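Local coordinates for ferredoxin-like protein (Thermotoga maritima, PDB 7KOE) that probably relays electrons between a flavin of its electron transfer flavoprotein partner and its own two [4Fe-4S] clusters, as a ferredoxin-like subunit of a larger complex, at residues D[12-23]-D[54-62]. Numbering follows the deposited sequence.
Sequences YRTDEENPHLKI and MEVKFEGCL. With FAD (flavin-adenine dinucleotide), chain J; SF4 (iron/sulfur cluster), chain M.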
loop_
_atom_site.group_PDB
_atom_site.type_symbol
_atom_site.label_atom_id
_atom_site.label_comp_id
_atom_site.label_asym_id
_atom_site.label_seq_id
_atom_site.Cartn_x
_atom_site.Cartn_y
_atom_site.Cartn_z
ATOM N N TYR D 12 -6.801 -28.104 19.032
ATOM C CA TYR D 12 -6.759 -29.474 19.497
ATOM C C TYR D 12 -8.151 -29.916 19.901
ATOM O O TYR D 12 -8.970 -29.122 20.360
ATOM C CB TYR D 12 -5.838 -29.643 20.698
ATOM C CG TYR D 12 -4.376 -29.421 20.439
ATOM C CD1 TYR D 12 -3.838 -28.147 20.418
ATOM C CD2 TYR D 12 -3.526 -30.487 20.253
ATOM C CE1 TYR D 12 -2.503 -27.948 20.206
ATOM C CE2 TYR D 12 -2.192 -30.292 20.042
ATOM C CZ TYR D 12 -1.690 -29.024 20.006
ATOM O OH TYR D 12 -0.352 -28.836 19.792
ATOM N N ARG D 13 -8.410 -31.201 19.725
ATOM C CA ARG D 13 -9.434 -31.888 20.496
ATOM C C ARG D 13 -8.674 -32.927 21.302
ATOM O O ARG D 13 -8.280 -33.967 20.773
ATOM C CB ARG D 13 -10.513 -32.512 19.628
ATOM C CG ARG D 13 -11.681 -32.979 20.461
ATOM C CD ARG D 13 -12.910 -33.283 19.651
ATOM N NE ARG D 13 -13.578 -32.094 19.152
ATOM C CZ ARG D 13 -13.528 -31.692 17.892
ATOM N NH1 ARG D 13 -12.829 -32.379 17.012
ATOM N NH2 ARG D 13 -14.173 -30.603 17.517
ATOM N N THR D 14 -8.433 -32.629 22.568
ATOM C CA THR D 14 -7.609 -33.486 23.394
ATOM C C THR D 14 -8.411 -34.683 23.882
ATOM O O THR D 14 -9.575 -34.556 24.267
ATOM C CB THR D 14 -7.055 -32.700 24.576
ATOM O OG1 THR D 14 -6.625 -31.413 24.128
ATOM C CG2 THR D 14 -5.880 -33.416 25.173
ATOM N N ASP D 15 -7.784 -35.854 23.840
ATOM C CA ASP D 15 -8.352 -37.093 24.357
ATOM C C ASP D 15 -7.561 -37.451 25.609
ATOM O O ASP D 15 -6.614 -38.230 25.563
ATOM C CB ASP D 15 -8.274 -38.185 23.316
ATOM C CG ASP D 15 -9.293 -39.268 23.535
ATOM O OD1 ASP D 15 -10.131 -39.118 24.443
ATOM O OD2 ASP D 15 -9.262 -40.271 22.797
ATOM N N GLU D 16 -7.967 -36.875 26.743
ATOM C CA GLU D 16 -7.156 -36.979 27.953
ATOM C C GLU D 16 -7.253 -38.354 28.597
ATOM O O GLU D 16 -6.325 -38.775 29.293
ATOM C CB GLU D 16 -7.565 -35.912 28.958
ATOM C CG GLU D 16 -7.392 -34.503 28.462
ATOM C CD GLU D 16 -8.699 -33.894 28.034
ATOM O OE1 GLU D 16 -9.660 -34.654 27.807
ATOM O OE2 GLU D 16 -8.769 -32.656 27.930
ATOM N N GLU D 17 -8.357 -39.062 28.383
ATOM C CA GLU D 17 -8.495 -40.390 28.956
ATOM C C GLU D 17 -7.765 -41.449 28.146
ATOM O O GLU D 17 -7.614 -42.578 28.623
ATOM C CB GLU D 17 -9.975 -40.764 29.082
ATOM C CG GLU D 17 -10.730 -40.856 27.760
ATOM C CD GLU D 17 -11.348 -39.540 27.321
ATOM O OE1 GLU D 17 -10.638 -38.510 27.295
ATOM O OE2 GLU D 17 -12.551 -39.539 26.990
ATOM N N ASN D 18 -7.312 -41.116 26.941
ATOM C CA ASN D 18 -6.589 -42.045 26.077
ATOM C C ASN D 18 -5.281 -41.401 25.649
ATOM O O ASN D 18 -5.214 -40.749 24.600
ATOM C CB ASN D 18 -7.424 -42.424 24.857
ATOM C CG ASN D 18 -8.758 -43.010 25.228
ATOM O OD1 ASN D 18 -9.798 -42.412 24.976
ATOM N ND2 ASN D 18 -8.739 -44.193 25.828
ATOM N N PRO D 19 -4.218 -41.559 26.439
ATOM C CA PRO D 19 -2.899 -41.081 26.004
ATOM C C PRO D 19 -2.363 -41.961 24.888
ATOM O O PRO D 19 -2.201 -43.169 25.058
ATOM C CB PRO D 19 -2.046 -41.189 27.272
ATOM C CG PRO D 19 -3.013 -41.333 28.379
ATOM C CD PRO D 19 -4.175 -42.062 27.815
ATOM N N HIS D 20 -2.107 -41.351 23.738
ATOM C CA HIS D 20 -1.608 -42.076 22.580
ATOM C C HIS D 20 -0.096 -42.213 22.579
ATOM O O HIS D 20 0.444 -42.886 21.701
ATOM C CB HIS D 20 -2.067 -41.389 21.300
ATOM C CG HIS D 20 -1.561 -39.991 21.154
ATOM N ND1 HIS D 20 -2.075 -38.933 21.869
ATOM C CD2 HIS D 20 -0.585 -39.478 20.372
ATOM C CE1 HIS D 20 -1.434 -37.829 21.538
ATOM N NE2 HIS D 20 -0.527 -38.133 20.629
ATOM N N LEU D 21 0.594 -41.602 23.533
ATOM C CA LEU D 21 2.039 -41.732 23.680
ATOM C C LEU D 21 2.304 -42.389 25.023
ATOM O O LEU D 21 2.284 -41.724 26.061
ATOM C CB LEU D 21 2.735 -40.386 23.610
ATOM C CG LEU D 21 2.309 -39.447 22.504
ATOM C CD1 LEU D 21 2.799 -38.083 22.834
ATOM C CD2 LEU D 21 2.894 -39.912 21.227
ATOM N N LYS D 22 2.548 -43.686 25.006
ATOM C CA LYS D 22 2.926 -44.421 26.198
ATOM C C LYS D 22 4.373 -44.849 26.044
ATOM O O LYS D 22 4.819 -45.163 24.939
ATOM C CB LYS D 22 2.021 -45.634 26.400
ATOM C CG LYS D 22 2.100 -46.255 27.776
ATOM C CD LYS D 22 1.199 -47.468 27.874
ATOM C CE LYS D 22 1.715 -48.607 27.014
ATOM N NZ LYS D 22 2.970 -49.183 27.559
ATOM N N ILE D 23 5.115 -44.834 27.139
ATOM C CA ILE D 23 6.487 -45.313 27.147
ATOM C C ILE D 23 6.478 -46.739 27.673
ATOM O O ILE D 23 5.953 -47.002 28.762
ATOM C CB ILE D 23 7.393 -44.396 27.975
ATOM C CG1 ILE D 23 7.691 -43.149 27.156
ATOM C CG2 ILE D 23 8.666 -45.099 28.362
ATOM C CD1 ILE D 23 8.610 -42.217 27.808
ATOM N N MET D 54 9.652 -39.896 33.138
ATOM C CA MET D 54 9.466 -39.092 31.937
ATOM C C MET D 54 8.066 -38.499 31.946
ATOM O O MET D 54 7.072 -39.230 31.966
ATOM C CB MET D 54 9.688 -39.917 30.676
ATOM C CG MET D 54 9.527 -39.108 29.408
ATOM S SD MET D 54 10.863 -37.952 29.127
ATOM C CE MET D 54 12.146 -39.076 28.634
ATOM N N GLU D 55 7.991 -37.175 31.928
ATOM C CA GLU D 55 6.720 -36.478 31.808
ATOM C C GLU D 55 6.341 -36.380 30.337
ATOM O O GLU D 55 7.014 -35.694 29.564
ATOM C CB GLU D 55 6.821 -35.093 32.437
ATOM C CG GLU D 55 5.559 -34.276 32.333
ATOM C CD GLU D 55 5.739 -32.869 32.859
ATOM O OE1 GLU D 55 6.891 -32.486 33.149
ATOM O OE2 GLU D 55 4.729 -32.146 32.986
ATOM N N VAL D 56 5.272 -37.060 29.951
ATOM C CA VAL D 56 4.822 -37.109 28.568
ATOM C C VAL D 56 3.568 -36.252 28.473
ATOM O O VAL D 56 2.461 -36.721 28.754
ATOM C CB VAL D 56 4.555 -38.544 28.108
ATOM C CG1 VAL D 56 4.198 -38.577 26.640
ATOM C CG2 VAL D 56 5.763 -39.401 28.374
ATOM N N LYS D 57 3.730 -34.993 28.071
ATOM C CA LYS D 57 2.595 -34.091 27.892
ATOM C C LYS D 57 1.998 -34.332 26.513
ATOM O O LYS D 57 2.155 -33.540 25.585
ATOM C CB LYS D 57 3.019 -32.640 28.057
ATOM C CG LYS D 57 4.110 -32.414 29.062
ATOM C CD LYS D 57 4.412 -30.940 29.171
ATOM C CE LYS D 57 5.640 -30.691 30.014
ATOM N NZ LYS D 57 5.916 -29.235 30.143
ATOM N N PHE D 58 1.252 -35.432 26.396
ATOM C CA PHE D 58 0.702 -35.881 25.122
ATOM C C PHE D 58 -0.367 -34.959 24.558
ATOM O O PHE D 58 -0.793 -35.169 23.420
ATOM C CB PHE D 58 0.129 -37.297 25.262
ATOM C CG PHE D 58 -1.154 -37.371 26.042
ATOM C CD1 PHE D 58 -1.133 -37.392 27.424
ATOM C CD2 PHE D 58 -2.380 -37.450 25.397
ATOM C CE1 PHE D 58 -2.299 -37.459 28.143
ATOM C CE2 PHE D 58 -3.545 -37.506 26.112
ATOM C CZ PHE D 58 -3.505 -37.519 27.485
ATOM N N GLU D 59 -0.829 -33.972 25.323
ATOM C CA GLU D 59 -1.904 -33.109 24.860
ATOM C C GLU D 59 -1.442 -32.160 23.763
ATOM O O GLU D 59 -2.248 -31.756 22.922
ATOM C CB GLU D 59 -2.487 -32.340 26.044
ATOM C CG GLU D 59 -1.455 -31.649 26.902
ATOM C CD GLU D 59 -1.103 -32.434 28.146
ATOM O OE1 GLU D 59 -1.558 -33.588 28.274
ATOM O OE2 GLU D 59 -0.356 -31.900 28.989
ATOM N N GLY D 60 -0.158 -31.817 23.736
ATOM C CA GLY D 60 0.405 -30.964 22.716
ATOM C C GLY D 60 1.029 -31.666 21.548
ATOM O O GLY D 60 1.652 -31.004 20.716
ATOM N N CYS D 61 0.887 -32.990 21.508
ATOM C CA CYS D 61 1.494 -33.795 20.421
ATOM C C CYS D 61 0.947 -33.353 19.064
ATOM O O CYS D 61 -0.283 -33.295 18.904
ATOM C CB CYS D 61 1.235 -35.280 20.619
ATOM S SG CYS D 61 2.176 -36.309 19.465
ATOM N N LEU D 62 1.862 -33.044 18.144
ATOM C CA LEU D 62 1.567 -32.663 16.775
ATOM C C LEU D 62 1.491 -33.854 15.837
ATOM O O LEU D 62 1.388 -33.654 14.624
ATOM C CB LEU D 62 2.613 -31.675 16.270
ATOM C CG LEU D 62 2.646 -30.331 16.987
ATOM C CD1 LEU D 62 3.985 -29.704 16.831
ATOM C CD2 LEU D 62 1.593 -29.416 16.442
HETATM P PA FAD J . 4.338 -26.802 35.689
HETATM O O1A FAD J . 5.438 -27.780 35.813
HETATM O O2A FAD J . 4.378 -26.002 34.397
HETATM O O5B FAD J . 4.292 -25.900 36.932
HETATM C C5B FAD J . 5.187 -26.113 38.042
HETATM C C4B FAD J . 5.325 -24.822 38.802
HETATM O O4B FAD J . 5.306 -25.095 40.222
HETATM C C3B FAD J . 6.610 -24.043 38.528
HETATM O O3B FAD J . 6.339 -22.652 38.407
HETATM C C2B FAD J . 7.468 -24.354 39.756
HETATM O O2B FAD J . 8.375 -23.302 40.054
HETATM C C1B FAD J . 6.395 -24.447 40.833
HETATM N N9A FAD J . 6.789 -25.207 42.013
HETATM C C8A FAD J . 7.684 -26.242 42.070
HETATM N N7A FAD J . 7.851 -26.738 43.272
HETATM C C5A FAD J . 7.006 -25.973 44.062
HETATM C C6A FAD J . 6.716 -25.992 45.440
HETATM N N6A FAD J . 7.270 -26.847 46.304
HETATM N N1A FAD J . 5.825 -25.090 45.906
HETATM C C2A FAD J . 5.266 -24.234 45.049
HETATM N N3A FAD J . 5.459 -24.125 43.733
HETATM C C4A FAD J . 6.348 -25.026 43.299
HETATM N N1 FAD J . -3.353 -27.269 31.501
HETATM C C2 FAD J . -4.329 -27.055 32.423
HETATM O O2 FAD J . -4.055 -26.854 33.602
HETATM N N3 FAD J . -5.646 -27.048 32.039
HETATM C C4 FAD J . -6.111 -27.242 30.776
HETATM O O4 FAD J . -7.318 -27.219 30.548
HETATM C C4X FAD J . -5.075 -27.482 29.802
HETATM N N5 FAD J . -5.431 -27.675 28.588
HETATM C C5X FAD J . -4.454 -27.900 27.653
HETATM C C6 FAD J . -4.835 -28.112 26.337
HETATM C C7 FAD J . -3.887 -28.343 25.351
HETATM C C7M FAD J . -4.341 -28.568 23.935
HETATM C C8 FAD J . -2.526 -28.359 25.688
HETATM C C8M FAD J . -1.475 -28.594 24.648
HETATM C C9 FAD J . -2.139 -28.147 27.005
HETATM C C9A FAD J . -3.094 -27.922 27.985
HETATM N N10 FAD J . -2.742 -27.679 29.324
HETATM C C10 FAD J . -3.715 -27.476 30.266
HETATM C "C1'" FAD J . -1.337 -27.736 29.749
HETATM C "C2'" FAD J . -0.646 -26.384 29.830
HETATM O "O2'" FAD J . -0.180 -25.987 28.540
HETATM C "C3'" FAD J . 0.548 -26.505 30.775
HETATM O "O3'" FAD J . 1.503 -27.380 30.185
HETATM C "C4'" FAD J . 0.186 -27.046 32.156
HETATM O "O4'" FAD J . -0.853 -26.253 32.727
HETATM C "C5'" FAD J . 1.363 -27.086 33.103
HETATM O "O5'" FAD J . 0.876 -27.391 34.426
HETATM P P FAD J . 1.559 -26.793 35.706
HETATM O O1P FAD J . 0.724 -27.249 36.903
HETATM O O2P FAD J . 1.772 -25.363 35.577
HETATM O O3P FAD J . 2.939 -27.541 35.755
HETATM FE FE1 SF4 M . 3.852 -35.758 19.398
HETATM FE FE2 SF4 M . 5.781 -35.295 17.121
HETATM FE FE3 SF4 M . 6.231 -37.584 19.038
HETATM FE FE4 SF4 M . 6.637 -34.739 19.963
HETATM S S1 SF4 M . 7.398 -35.929 18.363
HETATM S S2 SF4 M . 5.470 -36.393 20.639
HETATM S S3 SF4 M . 5.020 -34.104 18.721
HETATM S S4 SF4 M . 4.613 -36.950 17.798
#
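F58 fills the bend of 12-23, with its ring held on several sides. P19 lies over one face, its CA 3.8 Å from the centroid of the F58 ring and 16° off the normal, a CH-pi contact. The backbone O of D15 meets the ring edge, 3.2 Å from F58 CE2. CG of F58 sits between its backbone N and carbonyl carbon (chi1 72°), which directs the ring into this bend. A type I turn from D15 to N18 shapes the bend, and the carboxylate of D15 is held by a salt bridge to R82 of the same chain.

Next to F58, H20 turns its ring edge to C61. Its NE2 donates to C61 SG at 3.5 Å, nearly straight (163°) and close to the imidazole plane. C61 SG is bonded to iron FE1 of a cluster, so the bond probably stabilises negative charge on the thiolate. L21 CD1 packs on F58 CB at 3.7 Å and also lies near sulfide S2 of the cluster. Further along, L21 CB meets V56 CG1. I23 CD1 reaches CG of M54 at 3.6 Å.

At the other end, Y12 OH donates to G60 O at 3.1 Å, from well above the carbonyl plane. T14 CG2 rests on E59 CB. Y12, T14, E59 and G60 together approach the dimethylbenzene end of the flavin, with G60 CA 3.6 Å from FAD C8M.

Residues E59 to C61 lie between the flavin ring and the nearer cluster, while M54 at the other end touches the second cluster. C61 opens the CxxCxxC run of a ferredoxin-type 4Fe-4S site. The arrangement is consistent with electron passage from FAD to the nearer cluster in a two-[4Fe-4S] ferredoxin domain.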